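Long-range contact in PUA domain-containing protein (Pyrococcus horikoshii, PDB 3D79), which is of unknown function but carries a PUA domain and probably binds RNA: residues A[20-32]-A[66-78]. Numbering follows the deposited sequence.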
loop_
_atom_site.group_PDB
_atom_site.type_symbol
_atom_site.label_atom_id
_atom_site.label_comp_id
_atom_site.label_asym_id
_atom_site.label_seq_id
_atom_site.Cartn_x
_atom_site.Cartn_y
_atom_site.Cartn_z
ATOM N N ASP A 20 15.607 12.715 2.915
ATOM C CA ASP A 20 14.265 12.139 2.912
ATOM C C ASP A 20 14.081 11.078 1.827
ATOM O O ASP A 20 13.459 10.045 2.071
ATOM C CB ASP A 20 13.198 13.229 2.819
ATOM C CG ASP A 20 13.073 14.045 4.108
ATOM O OD1 ASP A 20 13.803 13.769 5.081
ATOM O OD2 ASP A 20 12.227 14.965 4.139
ATOM N N VAL A 21 14.640 11.323 0.640
ATOM C CA VAL A 21 14.592 10.338 -0.448
ATOM C C VAL A 21 15.242 9.023 -0.004
ATOM O O VAL A 21 14.680 7.942 -0.195
ATOM C CB VAL A 21 15.257 10.878 -1.750
ATOM C CG1 VAL A 21 15.370 9.783 -2.807
ATOM C CG2 VAL A 21 14.474 12.068 -2.296
ATOM N N LYS A 22 16.415 9.122 0.610
ATOM C CA LYS A 22 17.131 7.940 1.067
ATOM C C LYS A 22 16.344 7.178 2.131
ATOM O O LYS A 22 16.345 5.947 2.143
ATOM C CB LYS A 22 18.526 8.312 1.559
ATOM C CG LYS A 22 19.458 8.701 0.422
ATOM C CD LYS A 22 20.852 9.016 0.928
ATOM C CE LYS A 22 21.784 9.364 -0.231
ATOM N NZ LYS A 22 23.151 9.692 0.285
ATOM N N GLU A 23 15.666 7.908 3.010
ATOM C CA GLU A 23 14.855 7.261 4.044
ATOM C C GLU A 23 13.644 6.537 3.446
ATOM O O GLU A 23 13.273 5.466 3.924
ATOM C CB GLU A 23 14.444 8.256 5.140
ATOM C CG GLU A 23 13.740 7.641 6.374
ATOM C CD GLU A 23 14.396 6.371 6.939
ATOM O OE1 GLU A 23 15.648 6.286 7.053
ATOM O OE2 GLU A 23 13.633 5.453 7.310
ATOM N N ILE A 24 13.043 7.102 2.398
ATOM C CA ILE A 24 11.948 6.417 1.702
ATOM C C ILE A 24 12.466 5.116 1.087
ATOM O O ILE A 24 11.859 4.061 1.249
ATOM C CB ILE A 24 11.247 7.319 0.646
ATOM C CG1 ILE A 24 10.512 8.475 1.337
ATOM C CG2 ILE A 24 10.275 6.489 -0.213
ATOM C CD1 ILE A 24 9.932 9.520 0.381
ATOM N N ILE A 25 13.611 5.187 0.409
ATOM C CA ILE A 25 14.228 3.991 -0.166
ATOM C C ILE A 25 14.467 2.922 0.905
ATOM O O ILE A 25 14.166 1.742 0.695
ATOM C CB ILE A 25 15.541 4.335 -0.897
ATOM C CG1 ILE A 25 15.235 5.183 -2.133
ATOM C CG2 ILE A 25 16.309 3.063 -1.281
ATOM C CD1 ILE A 25 16.477 5.812 -2.766
ATOM N N ALA A 26 15.000 3.347 2.049
ATOM C CA ALA A 26 15.251 2.443 3.170
ATOM C C ALA A 26 13.963 1.747 3.626
ATOM O O ALA A 26 13.937 0.527 3.799
ATOM C CB ALA A 26 15.886 3.202 4.313
ATOM N N GLN A 27 12.896 2.525 3.780
ATOM C CA GLN A 27 11.598 1.989 4.195
ATOM C C GLN A 27 11.049 0.981 3.184
ATOM O O GLN A 27 10.633 -0.111 3.557
ATOM C CB GLN A 27 10.590 3.116 4.429
ATOM C CG GLN A 27 10.842 3.933 5.690
ATOM C CD GLN A 27 9.828 5.050 5.879
ATOM O OE1 GLN A 27 8.624 4.852 5.705
ATOM N NE2 GLN A 27 10.312 6.232 6.250
ATOM N N LEU A 28 11.073 1.346 1.903
ATOM C CA LEU A 28 10.585 0.466 0.843
ATOM C C LEU A 28 11.393 -0.826 0.769
ATOM O O LEU A 28 10.837 -1.909 0.594
ATOM C CB LEU A 28 10.630 1.184 -0.508
ATOM C CG LEU A 28 9.676 2.363 -0.720
ATOM C CD1 LEU A 28 10.064 3.098 -1.984
ATOM C CD2 LEU A 28 8.213 1.907 -0.788
ATOM N N SER A 29 12.710 -0.705 0.922
ATOM C CA SER A 29 13.592 -1.868 0.871
ATOM C C SER A 29 13.310 -2.854 2.001
ATOM O O SER A 29 13.340 -4.068 1.794
ATOM C CB SER A 29 15.062 -1.435 0.881
ATOM O OG SER A 29 15.371 -0.714 -0.307
ATOM N N GLN A 30 13.020 -2.332 3.188
ATOM C CA GLN A 30 12.680 -3.192 4.316
ATOM C C GLN A 30 11.358 -3.917 4.072
ATOM O O GLN A 30 11.239 -5.115 4.339
ATOM C CB GLN A 30 12.609 -2.397 5.615
ATOM C CG GLN A 30 12.405 -3.285 6.837
ATOM C CD GLN A 30 12.200 -2.488 8.103
ATOM O OE1 GLN A 30 11.228 -1.747 8.231
ATOM N NE2 GLN A 30 13.112 -2.650 9.059
ATOM N N MET A 31 10.380 -3.183 3.551
ATOM C CA MET A 31 9.036 -3.721 3.345
ATOM C C MET A 31 8.952 -4.701 2.178
ATOM O O MET A 31 8.360 -5.776 2.310
ATOM C CB MET A 31 8.040 -2.582 3.139
ATOM C CG MET A 31 7.867 -1.689 4.361
ATOM S SD MET A 31 6.507 -0.527 4.177
ATOM C CE MET A 31 7.161 0.612 2.948
ATOM N N PHE A 32 9.551 -4.335 1.042
ATOM C CA PHE A 32 9.360 -5.084 -0.210
ATOM C C PHE A 32 10.591 -5.828 -0.712
ATOM O O PHE A 32 10.504 -6.614 -1.660
ATOM C CB PHE A 32 8.877 -4.142 -1.307
ATOM C CG PHE A 32 7.545 -3.528 -1.019
ATOM C CD1 PHE A 32 6.383 -4.288 -1.109
ATOM C CD2 PHE A 32 7.449 -2.189 -0.655
ATOM C CE1 PHE A 32 5.138 -3.726 -0.838
ATOM C CE2 PHE A 32 6.211 -1.616 -0.389
ATOM C CZ PHE A 32 5.055 -2.387 -0.474
ATOM N N MET A 66 3.285 8.448 -6.169
ATOM C CA MET A 66 3.776 7.120 -5.826
ATOM C C MET A 66 3.420 6.674 -4.414
ATOM O O MET A 66 3.016 5.530 -4.219
ATOM C CB MET A 66 5.295 7.027 -6.035
ATOM C CG MET A 66 5.709 6.833 -7.496
ATOM S SD MET A 66 5.074 5.315 -8.236
ATOM C CE MET A 66 5.900 4.077 -7.248
ATOM N N PHE A 67 3.587 7.565 -3.435
ATOM C CA PHE A 67 3.430 7.167 -2.033
ATOM C C PHE A 67 2.534 8.083 -1.229
ATOM O O PHE A 67 2.425 9.280 -1.513
ATOM C CB PHE A 67 4.786 7.108 -1.321
ATOM C CG PHE A 67 5.868 6.483 -2.138
ATOM C CD1 PHE A 67 5.836 5.123 -2.428
ATOM C CD2 PHE A 67 6.913 7.257 -2.635
ATOM C CE1 PHE A 67 6.844 4.533 -3.207
ATOM C CE2 PHE A 67 7.922 6.678 -3.405
ATOM C CZ PHE A 67 7.880 5.319 -3.703
ATOM N N ILE A 68 1.913 7.490 -0.214
ATOM C CA ILE A 68 1.267 8.237 0.860
ATOM C C ILE A 68 2.310 8.477 1.942
ATOM O O ILE A 68 3.161 7.624 2.188
ATOM C CB ILE A 68 0.043 7.455 1.430
ATOM C CG1 ILE A 68 -0.878 8.377 2.239
ATOM C CG2 ILE A 68 0.471 6.234 2.248
ATOM C CD1 ILE A 68 -2.285 7.795 2.398
ATOM N N ARG A 69 2.277 9.647 2.571
ATOM C CA ARG A 69 3.096 9.854 3.755
ATOM C C ARG A 69 2.219 10.298 4.913
ATOM O O ARG A 69 1.415 11.221 4.779
ATOM C CB ARG A 69 4.248 10.836 3.516
ATOM C CG ARG A 69 5.179 10.963 4.736
ATOM C CD ARG A 69 6.518 11.606 4.402
ATOM N NE ARG A 69 6.403 13.029 4.090
ATOM C CZ ARG A 69 7.435 13.827 3.824
ATOM N NH1 ARG A 69 8.677 13.352 3.835
ATOM N NH2 ARG A 69 7.229 15.108 3.551
ATOM N N ARG A 70 2.354 9.575 6.019
ATOM C CA ARG A 70 1.729 9.922 7.287
ATOM C C ARG A 70 2.874 10.104 8.267
ATOM O O ARG A 70 3.595 9.145 8.567
ATOM C CB ARG A 70 0.795 8.807 7.744
ATOM C CG ARG A 70 -0.492 8.704 6.937
ATOM C CD ARG A 70 -1.629 9.467 7.606
ATOM N NE ARG A 70 -2.745 9.691 6.691
ATOM C CZ ARG A 70 -3.827 8.924 6.617
ATOM N NH1 ARG A 70 -4.782 9.219 5.745
ATOM N NH2 ARG A 70 -3.955 7.864 7.408
ATOM N N LYS A 71 3.026 11.336 8.754
ATOM C CA LYS A 71 4.226 11.804 9.470
ATOM C C LYS A 71 5.532 11.536 8.715
ATOM O O LYS A 71 5.824 12.232 7.736
ATOM C CB LYS A 71 4.273 11.360 10.955
ATOM C CG LYS A 71 3.641 10.003 11.300
ATOM C CD LYS A 71 4.676 8.883 11.465
ATOM C CE LYS A 71 5.091 8.680 12.931
ATOM N NZ LYS A 71 5.959 9.783 13.464
ATOM N N ASP A 72 6.303 10.538 9.138
ATOM C CA ASP A 72 7.549 10.212 8.450
ATOM C C ASP A 72 7.508 8.837 7.784
ATOM O O ASP A 72 8.520 8.377 7.242
ATOM C CB ASP A 72 8.752 10.335 9.399
ATOM C CG ASP A 72 8.799 9.234 10.446
ATOM O OD1 ASP A 72 9.918 8.837 10.840
ATOM O OD2 ASP A 72 7.729 8.768 10.882
ATOM N N LEU A 73 6.336 8.200 7.801
ATOM C CA LEU A 73 6.190 6.852 7.241
ATOM C C LEU A 73 5.474 6.855 5.897
ATOM O O LEU A 73 4.454 7.523 5.730
ATOM C CB LEU A 73 5.455 5.926 8.218
ATOM C CG LEU A 73 6.102 5.642 9.580
ATOM C CD1 LEU A 73 5.220 4.690 10.373
ATOM C CD2 LEU A 73 7.508 5.075 9.441
ATOM N N ILE A 74 6.017 6.093 4.949
ATOM C CA ILE A 74 5.464 6.046 3.601
ATOM C C ILE A 74 4.964 4.648 3.222
ATOM O O ILE A 74 5.351 3.639 3.825
ATOM C CB ILE A 74 6.478 6.563 2.518
ATOM C CG1 ILE A 74 7.765 5.735 2.505
ATOM C CG2 ILE A 74 6.817 8.033 2.748
ATOM C CD1 ILE A 74 7.697 4.484 1.668
ATOM N N PHE A 75 4.102 4.611 2.211
ATOM C CA PHE A 75 3.651 3.356 1.616
ATOM C C PHE A 75 3.121 3.645 0.217
ATOM O O PHE A 75 2.594 4.726 -0.024
ATOM C CB PHE A 75 2.561 2.693 2.463
ATOM C CG PHE A 75 2.404 1.220 2.196
ATOM C CD1 PHE A 75 3.382 0.318 2.611
ATOM C CD2 PHE A 75 1.282 0.732 1.526
ATOM C CE1 PHE A 75 3.255 -1.042 2.362
ATOM C CE2 PHE A 75 1.144 -0.627 1.275
ATOM C CZ PHE A 75 2.131 -1.519 1.693
ATOM N N PRO A 76 3.283 2.696 -0.727
ATOM C CA PRO A 76 2.716 2.946 -2.055
ATOM C C PRO A 76 1.221 3.274 -2.064
ATOM O O PRO A 76 0.443 2.674 -1.318
ATOM C CB PRO A 76 2.958 1.619 -2.793
ATOM C CG PRO A 76 4.150 1.045 -2.125
ATOM C CD PRO A 76 4.008 1.410 -0.675
ATOM N N LEU A 77 0.838 4.218 -2.917
ATOM C CA LEU A 77 -0.570 4.527 -3.165
ATOM C C LEU A 77 -1.258 3.382 -3.895
ATOM O O LEU A 77 -0.599 2.557 -4.538
ATOM C CB LEU A 77 -0.699 5.794 -4.013
ATOM C CG LEU A 77 -0.228 7.108 -3.384
ATOM C CD1 LEU A 77 -0.124 8.175 -4.447
ATOM C CD2 LEU A 77 -1.161 7.552 -2.253
ATOM N N VAL A 78 -2.586 3.339 -3.809
ATOM C CA VAL A 78 -3.357 2.334 -4.550
ATOM C C VAL A 78 -3.117 2.468 -6.061
ATOM O O VAL A 78 -2.955 1.451 -6.746
ATOM C CB VAL A 78 -4.871 2.344 -4.182
ATOM C CG1 VAL A 78 -5.636 1.299 -4.994
ATOM C CG2 VAL A 78 -5.044 2.046 -2.696
HETATM O O HOH W 1 6.925 2.772 5.937
#
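Gln27 of helix 20-32 ties itself to Asp72 and Ile74, showing how one amide can join a helix to the edge strand 73-76 of an antiparallel sheet. Its extended side chain grips the backbone of 66-78 twice: OE1 accepts Ile74 N at 3.0 Å in a nearly straight bond (166°), and NE2 donates to Asp72 O in that carbonyl's plane, also at 3.0 Å. A water donates to both Gln27 OE1 and Ile74 O. An alanine here would remove the amide and is likely to leave Ile74 N and Asp72 O without these bonds and the water without one of its two acceptors.

Apolar contacts link the same helix and hairpin. Ile74, with CG1 set between its backbone N and carbonyl carbon (chi1 60°), sends CD1 to Leu28 CD2 at 3.6 Å. Ile24 CG2 lies over one face of the Phe67 ring. Further along, Met31 SD meets the Phe75 ring in its plane, 3.6 Å from CD1, a Met-aromatic contact at the edge, while the Phe32 ring edge takes Pro76 CD.

Asp20 OD2 and Arg69 NH1 form a long salt bridge at 3.9 Å; the stronger partner of Arg69 is Glu57 on the neighbouring strand.

The arrangement is a helix packed across the edge hairpin of an antiparallel sheet, here within the Pre-PUA-like domain.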